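Local coordinates for protein 2-oxoglutarate carboxylase small subunit (Hydrogenobacter thermophilus, PDB 7KCT) that belongs to the biotin carboxylase family of ATP-grasp-fold proteins and binds adenosine-5'-diphosphate, bicarbonate ion and magnesium ion, at residues G160-L165 with L207-E212; E218-G223 with Y277-M282; V229-E234 with Y331-I336. All coordinates share one frame; numbering follows the deposited sequence.

Interaction 1: G160-L165 with L207-E212; sequences GYPVLL and LEKYIE. With ADP (adenosine-5'-diphosphate), chain C.
Leu164 and Glu208 form the hydrogen-bonded pair of a short antiparallel beta contact, where outer strand 205-209 lies against the central strand of a three-stranded sheet in the ATP-grasp domain. Leu164 N gives to Glu208 O at 2.7 Å, and Glu208 N returns the bond to Leu164 O at 2.9 Å. The short strand axes run 151° apart. Past the non-hydrogen-bonded pair of Val163 and Lys209, the Lys209 side chain takes over much of the bonding. Pro162 O takes two donors, Lys209 NZ at 2.8 Å and Tyr210 N at 3.1 Å. A bend at chi2 (66°) carries the lysine chain back so that NZ also bonds Gly160 O, which it meets from above the carbonyl plane. The ammonium group thereby grips both ends of the turn that leads out of helix 149-159 and contains the cis peptide before Pro162. Branch CD2 of Leu207 packs on Val163 CB at 3.6 Å. The Tyr210 ring receives Pro162 CG at its edge, while Leu164 CD1 comes to it obliquely.

The other branch of Leu164, CD2, rests against the adenine, 3.3 Å from ADP C5. Glu208 OE2 accepts from ADP N6 at 2.7 Å in an almost straight bond (173°), and Lys209 O accepts from the same amino group. Salt bridges to Lys128 and Lys166 hold the Glu208 carboxylate in place. Ile211 N donates to ADP N1 at 3.1 Å. Strand end and following loop together read the adenine edge, as in the nucleotide site of ATP-grasp proteins.

Interaction 2: E218-G223 with Y277-M282; sequences EFQVLG and YSAGTM
Tyr277 enters the contact by laying its CB 3.4 Å from Gly223 O. Gly223 and Tyr277 bring their CA atoms to 4.1 Å, a closeness consistent with there being no side chain on Gly223. With CG set between its backbone N and carbonyl carbon (chi1 52°), the tyrosine ring is carried away from the partner strand, toward His114 and Lys225. Ser278 begins the strand proper: its N gives to Gly223 O at 2.7 Å and its O accepts from Gly223 N, closing the first hydrogen-bonded antiparallel pair.

Ala279 stands opposite Leu222 in a non-hydrogen-bonded pair, its CB 4.2 Å from Leu222 CD1. Gly280 exchanges backbone bonds with Val221, and Val221 CG2 lies 3.4 Å from Gly280 O. The carbonyl of Val221 is doubly held, since Gln220 NE2 and Gly280 N reach its oxygen from opposite faces of the plane. A bend at chi2 (69°) folds the Gln220 amide over its own backbone toward the next residue, where Gln220 NE2 donates to Val221 O at 3.0 Å, while OE1 is bonded by Arg235.

Thr281 turns OG1 toward Gln220, and a water 2.8 Å from Thr281 OG1 also accepts weakly from Gln220 NE2. The threonine methyl CG2 covers the side chain of Glu218, 3.8 Å from Glu218 CB; the carboxylate of that glutamate is salt-bridged to Arg235 and Lys245. Met282 closes the run with two backbone bonds to Phe219.

The strand axes stand 156° apart, inside a four-stranded antiparallel sheet. Helix 257-273 covers the side of Phe219, Val221 and Met282, whereas helix 316-324 meets Leu222 and Ala279; strand 229-236 flanks 215-223 on one side and strand 292-298 flanks 278-286 on the other.

Interaction 3: V229-E234 with Y331-I336; sequences VIHLGE and YSQEDI
Gln333 grips the backbone of His231 with both ends of its amide, so a side chain from a 3-10 turn takes the place of a neighbouring strand along outer strand 229-236 of the four-stranded antiparallel sheet in the ATP-grasp domain. His231 N gives to Gln333 OE1 at 2.7 Å, in the carbonyl plane and on a lone pair. In return Gln333 NE2 gives to His231 O at 2.9 Å, with that acceptor lying in the amide plane. The glutamine chain leaves with CG opposite its own backbone N and then bends at chi2 (60°), which brings the amide across to the strand. Two bonds of this kind fix its rotation.

The same amide is stacked on the imidazole of His231. Their planes are 12° apart, and Gln333 NE2 sits 3.3 Å above the ring plane, over its centre. For the ring to lie there, His231 carries CG between its backbone N and carbonyl carbon (chi1 72°), folding the imidazole beside its own strand.

Apolar contacts fill in alongside. Ile230 places CG1 in the equivalent position and extends beyond it, so that CD1 touches Ile336 CD1 and Tyr331 CB, each at 3.9 Å. The other branch of Ile336, CG2, meets Leu232 CD2 at the same 3.9 Å. The turn is fastened internally: Ser332 N donates to Asp335 OD2 at 2.8 Å, and the backbone bonds Asp335 N to Ser332 O and Ile336 N to Gln333 O hold its curl.

Both imidazole nitrogens have partners. His231 NE2 is hydrogen-bonded to Glu261 of helix 257-273, while His231 ND1 accepts from Gly233 N at 3.0 Å, the donor lying close to the ring plane.

From the N terminus, interaction 1 comes first: 160-165 and 207-212 close a loop of 41 residues that includes strand 176-179 and helix 182-200, and the contact is complete before the others begin. Strand 205-209 is followed by 215-223, which opens interaction 2, and then by 229-236, which opens interaction 3. Residues 277-282 close interaction 2 and residues 331-336 close interaction 3, so these two cross. They share one sheet, where strands 215-223 and 229-236 are neighbours, and their centres are about 10 Å apart. Interaction 1, with its centre about 27 Å from that of interaction 2, holds a separate three-stranded sheet. Interaction 3 ties the outer strand to the loop before strand 341-351.

Interaction 1: G160-L165 with L207-E212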
loop_
_atom_site.group_PDB
_atom_site.type_symbol
_atom_site.label_atom_id
_atom_site.label_comp_id
_atom_site.label_asym_id
_atom_site.label_seq_id
_atom_site.Cartn_x
_atom_site.Cartn_y
_atom_site.Cartn_z
ATOM N N GLY A 160 -5.035 46.752 -9.698
ATOM C CA GLY A 160 -3.869 46.712 -10.534
ATOM C C GLY A 160 -3.770 45.430 -11.364
ATOM O O GLY A 160 -3.879 44.356 -10.822
ATOM N N TYR A 161 -3.553 45.530 -12.662
ATOM C CA TYR A 161 -3.336 44.350 -13.492
ATOM C C TYR A 161 -1.984 43.708 -13.163
ATOM O O TYR A 161 -1.050 44.383 -12.695
ATOM C CB TYR A 161 -3.405 44.701 -14.972
ATOM C CG TYR A 161 -4.789 45.098 -15.445
ATOM C CD1 TYR A 161 -5.273 46.385 -15.219
ATOM C CD2 TYR A 161 -5.618 44.201 -16.096
ATOM C CE1 TYR A 161 -6.548 46.768 -15.655
ATOM C CE2 TYR A 161 -6.897 44.570 -16.516
ATOM C CZ TYR A 161 -7.343 45.859 -16.295
ATOM O OH TYR A 161 -8.594 46.217 -16.703
ATOM N N PRO A 162 -1.855 42.386 -13.370
ATOM C CA PRO A 162 -2.914 41.491 -13.869
ATOM C C PRO A 162 -3.977 41.131 -12.814
ATOM O O PRO A 162 -3.680 41.203 -11.635
ATOM C CB PRO A 162 -2.140 40.244 -14.302
ATOM C CG PRO A 162 -0.936 40.209 -13.388
ATOM C CD PRO A 162 -0.567 41.685 -13.182
ATOM N N VAL A 163 -5.185 40.787 -13.251
ATOM C CA VAL A 163 -6.257 40.353 -12.363
ATOM C C VAL A 163 -6.854 39.071 -12.929
ATOM O O VAL A 163 -6.600 38.692 -14.077
ATOM C CB VAL A 163 -7.375 41.406 -12.196
ATOM C CG1 VAL A 163 -6.819 42.709 -11.691
ATOM C CG2 VAL A 163 -8.146 41.602 -13.497
ATOM N N LEU A 164 -7.685 38.429 -12.108
ATOM C CA LEU A 164 -8.325 37.154 -12.414
ATOM C C LEU A 164 -9.830 37.281 -12.192
ATOM O O LEU A 164 -10.266 37.693 -11.113
ATOM C CB LEU A 164 -7.767 36.059 -11.513
ATOM C CG LEU A 164 -8.027 34.602 -11.845
ATOM C CD1 LEU A 164 -7.396 34.286 -13.174
ATOM C CD2 LEU A 164 -7.410 33.806 -10.784
ATOM N N LEU A 165 -10.620 36.955 -13.209
ATOM C CA LEU A 165 -12.041 36.734 -13.016
ATOM C C LEU A 165 -12.302 35.278 -12.594
ATOM O O LEU A 165 -11.643 34.342 -13.068
ATOM C CB LEU A 165 -12.789 37.071 -14.295
ATOM C CG LEU A 165 -12.652 38.476 -14.849
ATOM C CD1 LEU A 165 -13.266 38.486 -16.232
ATOM C CD2 LEU A 165 -13.351 39.439 -13.895
ATOM N N LEU A 207 -13.608 39.333 -8.890
ATOM C CA LEU A 207 -12.334 39.738 -9.457
ATOM C C LEU A 207 -11.322 39.749 -8.337
ATOM O O LEU A 207 -11.619 40.263 -7.257
ATOM C CB LEU A 207 -12.450 41.123 -10.099
ATOM C CG LEU A 207 -11.263 41.683 -10.880
ATOM C CD1 LEU A 207 -11.731 42.887 -11.722
ATOM C CD2 LEU A 207 -10.177 42.092 -9.960
ATOM N N GLU A 208 -10.141 39.174 -8.574
ATOM C CA GLU A 208 -9.066 39.324 -7.622
ATOM C C GLU A 208 -7.727 39.528 -8.323
ATOM O O GLU A 208 -7.592 39.350 -9.523
ATOM C CB GLU A 208 -9.005 38.130 -6.644
ATOM C CG GLU A 208 -8.939 36.746 -7.241
ATOM C CD GLU A 208 -8.985 35.642 -6.151
ATOM O OE1 GLU A 208 -9.783 35.767 -5.191
ATOM O OE2 GLU A 208 -8.250 34.636 -6.258
ATOM N N LYS A 209 -6.761 39.980 -7.539
ATOM C CA LYS A 209 -5.410 40.181 -8.027
ATOM C C LYS A 209 -4.896 38.857 -8.557
ATOM O O LYS A 209 -4.987 37.828 -7.877
ATOM C CB LYS A 209 -4.525 40.676 -6.894
ATOM C CG LYS A 209 -3.071 40.876 -7.251
ATOM C CD LYS A 209 -2.913 41.994 -8.251
ATOM C CE LYS A 209 -1.667 41.795 -9.096
ATOM N NZ LYS A 209 -1.723 42.625 -10.316
ATOM N N TYR A 210 -4.402 38.860 -9.782
ATOM C CA TYR A 210 -3.721 37.667 -10.258
ATOM C C TYR A 210 -2.330 37.600 -9.644
ATOM O O TYR A 210 -1.487 38.473 -9.907
ATOM C CB TYR A 210 -3.614 37.633 -11.766
ATOM C CG TYR A 210 -2.896 36.376 -12.194
ATOM C CD1 TYR A 210 -3.526 35.120 -12.104
ATOM C CD2 TYR A 210 -1.579 36.419 -12.638
ATOM C CE1 TYR A 210 -2.865 33.939 -12.499
ATOM C CE2 TYR A 210 -0.910 35.251 -13.042
ATOM C CZ TYR A 210 -1.557 34.017 -12.968
ATOM O OH TYR A 210 -0.851 32.900 -13.360
ATOM N N ILE A 211 -2.071 36.568 -8.845
ATOM C CA ILE A 211 -0.756 36.369 -8.242
ATOM C C ILE A 211 0.109 35.585 -9.230
ATOM O O ILE A 211 -0.138 34.401 -9.472
ATOM C CB ILE A 211 -0.834 35.646 -6.890
ATOM C CG1 ILE A 211 -1.823 36.341 -5.937
ATOM C CG2 ILE A 211 0.553 35.516 -6.315
ATOM C CD1 ILE A 211 -1.403 37.732 -5.511
ATOM N N GLU A 212 1.155 36.225 -9.764
ATOM C CA GLU A 212 1.986 35.618 -10.809
ATOM C C GLU A 212 2.912 34.568 -10.190
ATOM O O GLU A 212 3.450 34.746 -9.092
ATOM C CB GLU A 212 2.811 36.698 -11.540
ATOM C CG GLU A 212 3.316 36.338 -12.941
ATOM C CD GLU A 212 2.280 36.586 -14.022
ATOM O OE1 GLU A 212 1.714 37.701 -14.070
ATOM O OE2 GLU A 212 2.061 35.678 -14.853
HETATM P PB ADP C . -11.916 25.915 -8.266
HETATM O O1B ADP C . -12.334 25.614 -9.663
HETATM O O2B ADP C . -10.847 25.206 -7.476
HETATM O O3B ADP C . -13.036 26.402 -7.367
HETATM P PA ADP C . -10.181 27.872 -7.237
HETATM O O1A ADP C . -9.558 27.036 -6.177
HETATM O O2A ADP C . -10.441 29.333 -6.907
HETATM O O3A ADP C . -11.111 27.545 -8.453
HETATM O "O5'" ADP C . -8.572 28.238 -8.132
HETATM C "C5'" ADP C . -8.333 27.374 -9.301
HETATM C "C4'" ADP C . -6.866 27.414 -9.468
HETATM O "O4'" ADP C . -6.645 28.658 -10.173
HETATM C "C3'" ADP C . -6.135 27.484 -8.180
HETATM O "O3'" ADP C . -5.662 26.187 -7.799
HETATM C "C2'" ADP C . -4.920 28.275 -8.660
HETATM O "O2'" ADP C . -4.034 27.462 -9.520
HETATM C "C1'" ADP C . -5.498 29.286 -9.608
HETATM N N9 ADP C . -5.867 30.541 -8.909
HETATM C C8 ADP C . -7.016 30.845 -8.166
HETATM N N7 ADP C . -6.983 32.125 -7.713
HETATM C C5 ADP C . -5.760 32.634 -8.152
HETATM C C6 ADP C . -5.141 33.902 -8.001
HETATM N N6 ADP C . -5.764 34.881 -7.293
HETATM N N1 ADP C . -3.907 34.145 -8.511
HETATM C C2 ADP C . -3.373 33.113 -9.209
HETATM N N3 ADP C . -3.842 31.876 -9.445
HETATM C C4 ADP C . -5.064 31.666 -8.894
#

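Interaction 2: E218-G223 with Y277-M282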
loop_
_atom_site.group_PDB
_atom_site.type_symbol
_atom_site.label_atom_id
_atom_site.label_comp_id
_atom_site.label_asym_id
_atom_site.label_seq_id
_atom_site.Cartn_x
_atom_site.Cartn_y
_atom_site.Cartn_z
ATOM N N GLU A 218 -2.848 24.102 0.498
ATOM C CA GLU A 218 -4.173 23.901 1.083
ATOM C C GLU A 218 -4.058 23.172 2.407
ATOM O O GLU A 218 -3.189 22.311 2.581
ATOM C CB GLU A 218 -5.104 23.140 0.116
ATOM C CG GLU A 218 -4.648 21.739 -0.126
ATOM C CD GLU A 218 -5.507 21.031 -1.128
ATOM O OE1 GLU A 218 -6.253 21.727 -1.848
ATOM O OE2 GLU A 218 -5.416 19.778 -1.209
ATOM N N PHE A 219 -4.888 23.584 3.369
ATOM C CA PHE A 219 -4.878 23.049 4.722
ATOM C C PHE A 219 -6.101 22.168 4.961
ATOM O O PHE A 219 -7.230 22.570 4.693
ATOM C CB PHE A 219 -4.882 24.166 5.786
ATOM C CG PHE A 219 -3.529 24.707 6.090
ATOM C CD1 PHE A 219 -2.956 25.660 5.280
ATOM C CD2 PHE A 219 -2.822 24.248 7.156
ATOM C CE1 PHE A 219 -1.692 26.147 5.550
ATOM C CE2 PHE A 219 -1.545 24.741 7.414
ATOM C CZ PHE A 219 -1.003 25.687 6.599
ATOM N N GLN A 220 -5.859 21.022 5.566
ATOM C CA GLN A 220 -6.876 20.042 5.884
ATOM C C GLN A 220 -7.361 20.293 7.301
ATOM O O GLN A 220 -6.543 20.370 8.232
ATOM C CB GLN A 220 -6.264 18.650 5.782
ATOM C CG GLN A 220 -7.167 17.508 6.145
ATOM C CD GLN A 220 -8.264 17.304 5.144
ATOM O OE1 GLN A 220 -8.015 16.916 3.994
ATOM N NE2 GLN A 220 -9.497 17.555 5.571
ATOM N N VAL A 221 -8.671 20.451 7.469
ATOM C CA VAL A 221 -9.220 20.519 8.822
ATOM C C VAL A 221 -10.143 19.328 9.045
ATOM O O VAL A 221 -10.696 18.763 8.096
ATOM C CB VAL A 221 -9.957 21.842 9.122
ATOM C CG1 VAL A 221 -9.067 23.062 8.819
ATOM C CG2 VAL A 221 -11.251 21.928 8.366
ATOM N N LEU A 222 -10.275 18.941 10.314
ATOM C CA LEU A 222 -11.149 17.863 10.778
ATOM C C LEU A 222 -11.741 18.276 12.129
ATOM O O LEU A 222 -10.979 18.590 13.045
ATOM C CB LEU A 222 -10.347 16.566 10.901
ATOM C CG LEU A 222 -11.114 15.284 11.207
ATOM C CD1 LEU A 222 -12.035 14.943 10.067
ATOM C CD2 LEU A 222 -10.161 14.117 11.449
ATOM N N GLY A 223 -13.074 18.322 12.239
ATOM C CA GLY A 223 -13.730 18.680 13.491
ATOM C C GLY A 223 -14.837 17.705 13.852
ATOM O O GLY A 223 -15.466 17.104 12.982
ATOM N N TYR A 277 -17.615 21.134 11.212
ATOM C CA TYR A 277 -17.214 19.798 11.641
ATOM C C TYR A 277 -17.195 18.878 10.417
ATOM O O TYR A 277 -17.642 19.247 9.330
ATOM C CB TYR A 277 -18.122 19.232 12.776
ATOM C CG TYR A 277 -19.629 19.262 12.535
ATOM C CD1 TYR A 277 -20.213 18.417 11.602
ATOM C CD2 TYR A 277 -20.479 20.080 13.311
ATOM C CE1 TYR A 277 -21.582 18.420 11.384
ATOM C CE2 TYR A 277 -21.874 20.099 13.095
ATOM C CZ TYR A 277 -22.416 19.258 12.142
ATOM O OH TYR A 277 -23.780 19.248 11.905
ATOM N N SER A 278 -16.646 17.683 10.607
ATOM C CA SER A 278 -16.370 16.733 9.530
ATOM C C SER A 278 -15.084 17.240 8.882
ATOM O O SER A 278 -14.363 18.048 9.486
ATOM C CB SER A 278 -17.488 16.619 8.499
ATOM O OG SER A 278 -17.216 15.469 7.694
ATOM N N ALA A 279 -14.799 16.778 7.671
ATOM C CA ALA A 279 -13.604 17.138 6.942
ATOM C C ALA A 279 -13.907 18.310 6.023
ATOM O O ALA A 279 -15.016 18.456 5.493
ATOM C CB ALA A 279 -13.074 15.962 6.111
ATOM N N GLY A 280 -12.918 19.158 5.850
ATOM C CA GLY A 280 -13.018 20.270 4.924
ATOM C C GLY A 280 -11.621 20.767 4.648
ATOM O O GLY A 280 -10.676 20.416 5.347
ATOM N N THR A 281 -11.488 21.556 3.595
ATOM C CA THR A 281 -10.192 22.057 3.178
ATOM C C THR A 281 -10.278 23.546 2.898
ATOM O O THR A 281 -11.216 23.982 2.235
ATOM C CB THR A 281 -9.703 21.323 1.902
ATOM O OG1 THR A 281 -9.375 19.972 2.250
ATOM C CG2 THR A 281 -8.498 22.058 1.299
ATOM N N MET A 282 -9.270 24.310 3.335
ATOM C CA MET A 282 -9.124 25.729 2.997
ATOM C C MET A 282 -7.973 25.906 2.017
ATOM O O MET A 282 -6.861 25.469 2.299
ATOM C CB MET A 282 -8.910 26.539 4.256
ATOM C CG MET A 282 -10.121 26.404 5.149
ATOM S SD MET A 282 -9.921 27.799 6.165
ATOM C CE MET A 282 -10.623 27.243 7.710
HETATM O O HOH W 1 -11.483 18.157 2.870
#

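Interaction 3: V229-E234 with Y331-I336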
loop_
_atom_site.group_PDB
_atom_site.type_symbol
_atom_site.label_atom_id
_atom_site.label_comp_id
_atom_site.label_asym_id
_atom_site.label_seq_id
_atom_site.Cartn_x
_atom_site.Cartn_y
_atom_site.Cartn_z
ATOM N N VAL A 229 -11.780 21.019 16.880
ATOM C CA VAL A 229 -11.304 21.121 15.503
ATOM C C VAL A 229 -9.779 21.112 15.514
ATOM O O VAL A 229 -9.153 21.844 16.291
ATOM C CB VAL A 229 -11.824 22.395 14.820
ATOM C CG1 VAL A 229 -11.411 22.430 13.345
ATOM C CG2 VAL A 229 -13.334 22.546 14.991
ATOM N N ILE A 230 -9.185 20.284 14.650
ATOM C CA ILE A 230 -7.742 20.246 14.450
ATOM C C ILE A 230 -7.446 20.455 12.965
ATOM O O ILE A 230 -8.326 20.356 12.101
ATOM C CB ILE A 230 -7.100 18.936 14.946
ATOM C CG1 ILE A 230 -7.635 17.730 14.178
ATOM C CG2 ILE A 230 -7.311 18.720 16.462
ATOM C CD1 ILE A 230 -6.956 16.419 14.565
ATOM N N HIS A 231 -6.189 20.765 12.669
ATOM C CA HIS A 231 -5.707 20.781 11.298
ATOM C C HIS A 231 -4.756 19.605 11.109
ATOM O O HIS A 231 -4.175 19.079 12.070
ATOM C CB HIS A 231 -5.027 22.122 10.923
ATOM C CG HIS A 231 -3.700 22.335 11.562
ATOM N ND1 HIS A 231 -2.560 21.710 11.114
ATOM C CD2 HIS A 231 -3.305 23.165 12.564
ATOM C CE1 HIS A 231 -1.533 22.074 11.857
ATOM N NE2 HIS A 231 -1.953 22.979 12.728
ATOM N N LEU A 232 -4.673 19.132 9.874
ATOM C CA LEU A 232 -3.766 18.050 9.534
ATOM C C LEU A 232 -2.718 18.562 8.561
ATOM O O LEU A 232 -2.323 17.878 7.627
ATOM C CB LEU A 232 -4.526 16.841 8.977
ATOM C CG LEU A 232 -5.519 16.209 9.969
ATOM C CD1 LEU A 232 -6.339 15.083 9.297
ATOM C CD2 LEU A 232 -4.768 15.688 11.228
ATOM N N GLY A 233 -2.232 19.787 8.793
ATOM C CA GLY A 233 -1.175 20.275 7.968
ATOM C C GLY A 233 -1.670 20.563 6.571
ATOM O O GLY A 233 -2.865 20.612 6.284
ATOM N N GLU A 234 -0.706 20.792 5.689
ATOM C CA GLU A 234 -1.008 21.298 4.369
ATOM C C GLU A 234 -0.509 20.354 3.276
ATOM O O GLU A 234 0.219 19.393 3.516
ATOM C CB GLU A 234 -0.421 22.710 4.198
ATOM C CG GLU A 234 1.007 22.812 3.757
ATOM C CD GLU A 234 1.998 22.336 4.766
ATOM O OE1 GLU A 234 3.188 22.407 4.417
ATOM O OE2 GLU A 234 1.627 21.884 5.876
ATOM N N TYR A 331 -8.161 13.288 19.186
ATOM C CA TYR A 331 -6.871 13.924 18.989
ATOM C C TYR A 331 -6.899 15.367 19.453
ATOM O O TYR A 331 -7.912 16.084 19.361
ATOM C CB TYR A 331 -6.359 13.960 17.521
ATOM C CG TYR A 331 -6.207 12.629 16.809
ATOM C CD1 TYR A 331 -5.069 11.865 16.983
ATOM C CD2 TYR A 331 -7.178 12.157 15.935
ATOM C CE1 TYR A 331 -4.916 10.635 16.354
ATOM C CE2 TYR A 331 -7.029 10.937 15.299
ATOM C CZ TYR A 331 -5.900 10.179 15.512
ATOM O OH TYR A 331 -5.760 8.956 14.876
ATOM N N SER A 332 -5.759 15.796 19.954
ATOM C CA SER A 332 -5.522 17.221 20.066
ATOM C C SER A 332 -4.476 17.661 19.056
ATOM O O SER A 332 -3.711 16.855 18.501
ATOM C CB SER A 332 -4.973 17.640 21.452
ATOM O OG SER A 332 -5.532 16.885 22.494
ATOM N N GLN A 333 -4.398 18.984 18.869
ATOM C CA GLN A 333 -3.466 19.499 17.873
ATOM C C GLN A 333 -2.052 18.992 18.140
ATOM O O GLN A 333 -1.366 18.604 17.194
ATOM C CB GLN A 333 -3.469 21.025 17.784
ATOM C CG GLN A 333 -2.816 21.493 16.436
ATOM C CD GLN A 333 -3.564 20.956 15.178
ATOM O OE1 GLN A 333 -4.739 21.287 14.916
ATOM N NE2 GLN A 333 -2.857 20.158 14.388
ATOM N N GLU A 334 -1.653 18.861 19.421
ATOM C CA GLU A 334 -0.310 18.437 19.830
ATOM C C GLU A 334 0.002 17.012 19.427
ATOM O O GLU A 334 1.176 16.662 19.312
ATOM C CB GLU A 334 -0.169 18.538 21.353
ATOM C CG GLU A 334 -0.271 19.966 21.729
ATOM C CD GLU A 334 -1.628 20.517 21.919
ATOM O OE1 GLU A 334 -2.618 19.770 21.697
ATOM O OE2 GLU A 334 -1.635 21.718 22.329
ATOM N N ASP A 335 -1.015 16.186 19.232
ATOM C CA ASP A 335 -0.798 14.808 18.822
ATOM C C ASP A 335 -0.431 14.697 17.350
ATOM O O ASP A 335 0.141 13.683 16.958
ATOM C CB ASP A 335 -2.060 13.974 19.058
ATOM C CG ASP A 335 -2.512 14.009 20.496
ATOM O OD1 ASP A 335 -1.642 14.079 21.381
ATOM O OD2 ASP A 335 -3.739 13.978 20.749
ATOM N N ILE A 336 -0.737 15.714 16.543
ATOM C CA ILE A 336 -0.630 15.632 15.087
ATOM C C ILE A 336 0.822 15.862 14.679
ATOM O O ILE A 336 1.323 16.989 14.751
ATOM C CB ILE A 336 -1.555 16.634 14.392
ATOM C CG1 ILE A 336 -3.015 16.415 14.836
ATOM C CG2 ILE A 336 -1.373 16.575 12.847
ATOM C CD1 ILE A 336 -3.407 14.932 15.074
#